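PDB 3K1T: glutamate--cysteine ligase GshA from Methylobacillus flagellatus KT, which probably acts as a ligase that joins glutamate to cysteine, the gamma-glutamylcysteine-forming step of glutathione synthesis. Local coordinates for residues P27-E30 and H31-S35; A10-G13 and P14-L18. All coordinates share one frame; numbering follows the deposited sequence.

Contact 1: residues P27-E30 and H31-S35; sequences PRIE and HWFRS
H31 N donates to P27 O and R34 N to E30 O, the first and last of four consecutive i to i+4 backbone bonds that hold this part of the helix together; W32 N to R28 O and F33 N to I29 O lie between them. The R34 bond spans 3.0 Å from N to E30 O and is nearly straight, 168° at the hydrogen, while the one from W32 is the most bent at 151°. R28 O takes a second donor, a water 2.8 Å from it, and the same water lies in the plane of the H31 ring, 3.1 Å from ND1, so it bridges a main-chain carbonyl to the imidazole edge. R34 folds back at chi3 (-78°) and lays one face of its guanidinium over E30 O, with CZ 4.0 Å from that oxygen; its NH1 bonds to A125 O of the second subunit. E30 turns its carboxylate the other way, to a salt bridge with R410 and a hydrogen bond from Y403 to OE2. These residues belong to helix 26-40, on which I29, W32 and F33 pack against helices 210-226 and 398-421, while H31 and R34 reach the second subunit. With CG2 anti to the backbone N, I29 lies alongside F33 and sets that methyl 3.6 Å from F33 CE2. W32 brings CZ3 over one face of the F33 ring, near its rim, and its NE1 bonds to E221. Were F33 an alanine, I29 CG2 would probably lose its aromatic neighbour and R410 its cation-pi partner.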
loop_
_atom_site.group_PDB
_atom_site.type_symbol
_atom_site.label_atom_id
_atom_site.label_comp_id
_atom_site.label_asym_id
_atom_site.label_seq_id
_atom_site.Cartn_x
_atom_site.Cartn_y
_atom_site.Cartn_z
ATOM N N PRO A 27 -8.536 -16.379 -4.254
ATOM C CA PRO A 27 -8.835 -16.043 -2.856
ATOM C C PRO A 27 -8.270 -17.046 -1.822
ATOM O O PRO A 27 -7.838 -16.647 -0.736
ATOM C CB PRO A 27 -10.368 -16.028 -2.801
ATOM C CG PRO A 27 -10.875 -16.370 -4.200
ATOM C CD PRO A 27 -9.738 -16.439 -5.119
ATOM N N ARG A 28 -8.278 -18.339 -2.143
ATOM C CA ARG A 28 -7.673 -19.325 -1.247
ATOM C C ARG A 28 -6.200 -19.053 -1.016
ATOM O O ARG A 28 -5.712 -19.148 0.133
ATOM C CB ARG A 28 -7.899 -20.772 -1.744
ATOM C CG ARG A 28 -6.764 -21.753 -1.456
ATOM C CD ARG A 28 -6.942 -23.107 -2.174
ATOM N NE ARG A 28 -7.806 -23.965 -1.390
ATOM C CZ ARG A 28 -9.133 -23.950 -1.425
ATOM N NH1 ARG A 28 -9.792 -23.156 -2.261
ATOM N NH2 ARG A 28 -9.809 -24.771 -0.636
ATOM N N ILE A 29 -5.488 -18.721 -2.078
ATOM C CA ILE A 29 -4.072 -18.374 -2.005
ATOM C C ILE A 29 -3.822 -17.131 -1.140
ATOM O O ILE A 29 -2.949 -17.139 -0.269
ATOM C CB ILE A 29 -3.474 -18.196 -3.411
ATOM C CG1 ILE A 29 -3.392 -19.567 -4.136
ATOM C CG2 ILE A 29 -2.068 -17.452 -3.382
ATOM C CD1 ILE A 29 -3.256 -19.417 -5.656
ATOM N N GLU A 30 -4.575 -16.061 -1.378
ATOM C CA GLU A 30 -4.376 -14.834 -0.624
ATOM C C GLU A 30 -4.740 -15.017 0.878
ATOM O O GLU A 30 -4.033 -14.513 1.771
ATOM C CB GLU A 30 -5.141 -13.682 -1.261
ATOM C CG GLU A 30 -4.660 -13.382 -2.677
ATOM C CD GLU A 30 -3.202 -12.947 -2.774
ATOM O OE1 GLU A 30 -2.592 -12.534 -1.755
ATOM O OE2 GLU A 30 -2.650 -13.033 -3.894
ATOM N N HIS A 31 -5.798 -15.767 1.148
ATOM C CA HIS A 31 -6.141 -16.124 2.521
ATOM C C HIS A 31 -5.026 -16.942 3.167
ATOM O O HIS A 31 -4.629 -16.683 4.308
ATOM C CB HIS A 31 -7.447 -16.923 2.567
ATOM C CG HIS A 31 -7.802 -17.374 3.936
ATOM N ND1 HIS A 31 -7.520 -18.641 4.397
ATOM C CD2 HIS A 31 -8.319 -16.694 4.984
ATOM C CE1 HIS A 31 -7.921 -18.742 5.653
ATOM N NE2 HIS A 31 -8.414 -17.580 6.032
ATOM N N TRP A 32 -4.452 -17.885 2.411
ATOM C CA TRP A 32 -3.349 -18.694 2.946
ATOM C C TRP A 32 -2.141 -17.815 3.282
ATOM O O TRP A 32 -1.560 -17.936 4.364
ATOM C CB TRP A 32 -2.994 -19.803 1.950
ATOM C CG TRP A 32 -1.881 -20.710 2.394
ATOM C CD1 TRP A 32 -2.004 -21.843 3.138
ATOM C CD2 TRP A 32 -0.491 -20.577 2.090
ATOM N NE1 TRP A 32 -0.791 -22.421 3.326
ATOM C CE2 TRP A 32 0.169 -21.666 2.702
ATOM C CE3 TRP A 32 0.262 -19.646 1.372
ATOM C CZ2 TRP A 32 1.544 -21.858 2.605
ATOM C CZ3 TRP A 32 1.615 -19.850 1.250
ATOM C CH2 TRP A 32 2.251 -20.955 1.875
ATOM N N PHE A 33 -1.765 -16.906 2.387
ATOM C CA PHE A 33 -0.635 -16.024 2.683
ATOM C C PHE A 33 -0.909 -15.201 3.937
ATOM O O PHE A 33 -0.036 -15.057 4.803
ATOM C CB PHE A 33 -0.350 -15.072 1.513
ATOM C CG PHE A 33 0.579 -15.630 0.451
ATOM C CD1 PHE A 33 1.887 -15.974 0.760
ATOM C CD2 PHE A 33 0.138 -15.779 -0.864
ATOM C CE1 PHE A 33 2.740 -16.467 -0.204
ATOM C CE2 PHE A 33 1.006 -16.256 -1.852
ATOM C CZ PHE A 33 2.305 -16.599 -1.504
ATOM N N ARG A 34 -2.113 -14.639 4.053
ATOM C CA ARG A 34 -2.435 -13.884 5.275
ATOM C C ARG A 34 -2.268 -14.725 6.541
ATOM O O ARG A 34 -1.713 -14.206 7.529
ATOM C CB ARG A 34 -3.830 -13.253 5.232
ATOM C CG ARG A 34 -3.830 -11.964 4.408
ATOM C CD ARG A 34 -5.181 -11.257 4.528
ATOM N NE ARG A 34 -6.235 -11.826 3.721
ATOM C CZ ARG A 34 -6.502 -11.414 2.471
ATOM N NH1 ARG A 34 -5.783 -10.452 1.886
ATOM N NH2 ARG A 34 -7.475 -11.972 1.827
ATOM N N SER A 35 -2.707 -15.996 6.526
ATOM C CA SER A 35 -2.463 -16.867 7.668
ATOM C C SER A 35 -0.957 -17.015 7.944
ATOM O O SER A 35 -0.546 -16.998 9.107
ATOM C CB SER A 35 -3.079 -18.253 7.475
ATOM O OG SER A 35 -4.461 -18.092 7.318
HETATM O O HOH W 1 -6.813 -20.656 2.175
#

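Contact 2: residues A10-G13 and P14-L18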
loop_
_atom_site.group_PDB
_atom_site.type_symbol
_atom_site.label_atom_id
_atom_site.label_comp_id
_atom_site.label_asym_id
_atom_site.label_seq_id
_atom_site.Cartn_x
_atom_site.Cartn_y
_atom_site.Cartn_z
ATOM N N ALA A 10 8.155 -22.707 -27.220
ATOM C CA ALA A 10 6.738 -23.109 -27.352
ATOM C C ALA A 10 6.353 -24.123 -26.278
ATOM O O ALA A 10 5.191 -24.389 -26.070
ATOM C CB ALA A 10 6.476 -23.691 -28.755
ATOM N N LEU A 11 7.325 -24.661 -25.550
ATOM C CA LEU A 11 7.030 -25.614 -24.492
ATOM C C LEU A 11 6.742 -24.846 -23.197
ATOM O O LEU A 11 7.641 -24.549 -22.404
ATOM C CB LEU A 11 8.163 -26.622 -24.349
ATOM C CG LEU A 11 7.753 -27.898 -23.600
ATOM C CD1 LEU A 11 8.800 -28.982 -23.791
ATOM C CD2 LEU A 11 7.502 -27.646 -22.126
ATOM N N THR A 12 5.473 -24.490 -23.029
ATOM C CA THR A 12 4.977 -23.681 -21.916
ATOM C C THR A 12 3.839 -24.346 -21.148
ATOM O O THR A 12 3.244 -23.724 -20.258
ATOM C CB THR A 12 4.509 -22.284 -22.415
ATOM O OG1 THR A 12 3.455 -22.456 -23.370
ATOM C CG2 THR A 12 5.678 -21.493 -23.088
ATOM N N GLY A 13 3.512 -25.592 -21.486
ATOM C CA GLY A 13 2.378 -26.296 -20.840
ATOM C C GLY A 13 2.409 -26.218 -19.317
ATOM O O GLY A 13 1.396 -25.903 -18.672
ATOM N N PRO A 14 3.579 -26.526 -18.701
ATOM C CA PRO A 14 3.601 -26.468 -17.232
ATOM C C PRO A 14 3.403 -25.069 -16.640
ATOM O O PRO A 14 2.729 -24.925 -15.624
ATOM C CB PRO A 14 4.957 -27.064 -16.860
ATOM C CG PRO A 14 5.279 -27.979 -18.053
ATOM C CD PRO A 14 4.757 -27.210 -19.249
ATOM N N LEU A 15 3.957 -24.047 -17.277
ATOM C CA LEU A 15 3.735 -22.682 -16.832
ATOM C C LEU A 15 2.240 -22.367 -16.900
ATOM O O LEU A 15 1.659 -21.769 -15.971
ATOM C CB LEU A 15 4.537 -21.695 -17.694
ATOM C CG LEU A 15 4.247 -20.191 -17.547
ATOM C CD1 LEU A 15 4.709 -19.721 -16.127
ATOM C CD2 LEU A 15 4.891 -19.350 -18.679
ATOM N N LEU A 16 1.607 -22.726 -18.017
ATOM C CA LEU A 16 0.182 -22.410 -18.172
ATOM C C LEU A 16 -0.664 -23.216 -17.171
ATOM O O LEU A 16 -1.663 -22.716 -16.678
ATOM C CB LEU A 16 -0.295 -22.566 -19.651
ATOM C CG LEU A 16 -0.158 -21.255 -20.492
ATOM C CD1 LEU A 16 1.312 -20.807 -20.626
ATOM C CD2 LEU A 16 -0.727 -21.373 -21.898
ATOM N N THR A 17 -0.260 -24.443 -16.854
ATOM C CA THR A 17 -0.941 -25.231 -15.832
ATOM C C THR A 17 -0.839 -24.533 -14.464
ATOM O O THR A 17 -1.811 -24.423 -13.735
ATOM C CB THR A 17 -0.360 -26.653 -15.727
ATOM O OG1 THR A 17 -0.534 -27.321 -16.984
ATOM C CG2 THR A 17 -1.052 -27.464 -14.584
ATOM N N LEU A 18 0.360 -24.123 -14.100
ATOM C CA LEU A 18 0.544 -23.327 -12.873
ATOM C C LEU A 18 -0.332 -22.092 -12.847
ATOM O O LEU A 18 -1.024 -21.834 -11.838
ATOM C CB LEU A 18 2.000 -22.953 -12.711
ATOM C CG LEU A 18 2.346 -21.968 -11.577
ATOM C CD1 LEU A 18 1.981 -22.508 -10.209
ATOM C CD2 LEU A 18 3.841 -21.609 -11.648
#
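T17 grips G13 O twice, once through its backbone N and once through its hydroxyl, each at 2.9 Å from the carbonyl oxygen. The two donors approach differently: T17 N comes in tilted only 18° from the carbonyl plane, whereas OG1 donates from well above that plane, 42° out of it. The hydroxyl gets there because chi1 of -61° sets OG1 beside its own backbone N, turned back toward the preceding turn, with CG2 on the branch anti to that N. One residue earlier, L16 N bonds to T12 O at 2.9 Å, lying nearly along the C=O axis, and the L16 isobutyl group comes up beside the same oxygen, CD1 3.5 Å from T12 O. T12 and L16 run side by side, and CD1 of L16 also meets T12 OG1 at 3.9 Å. This is the start of helix 13-23: T12 sits at the N-cap position, but its hydroxyl does not cap the helix, and its carbonyl instead opens the helical i to i+4 series. P14 follows in the first turn, where a proline, having no N-H to offer, costs the helix no backbone bond. L11, at the centre of an inverse gamma turn, reaches forward to P14 in one of two conformers, the side chains crossing obliquely, with CD2 4.0 Å from P14 CD at the ring's edge. Farther out, L11 N is bonded to the hydroxyl of T9, and T12 and L15 both lean on L7 of strand 6-7. P14 packs on L232 and T17 on I228, while L15 shares a backbone bond with G54.

From the N terminus, the chain leaves strand 6-7, passes through a short loop and enters helix 13-23 at contact 2, where A10-G13 meets P14-L18. It then turns through a brief linker into helix 26-40, which carries contact 1. Neither contact closes a long loop: each joins adjoining residues, and the two stand in series without nesting or crossing. Their centres are 24 Å apart and their nearest atoms about 7 Å apart, with no touch. At contact 2 the start of the first helix rests on strand 6-7 and nearby loops, whereas contact 1 lies on a helix set between helices 210-226 and 398-421 and the second subunit.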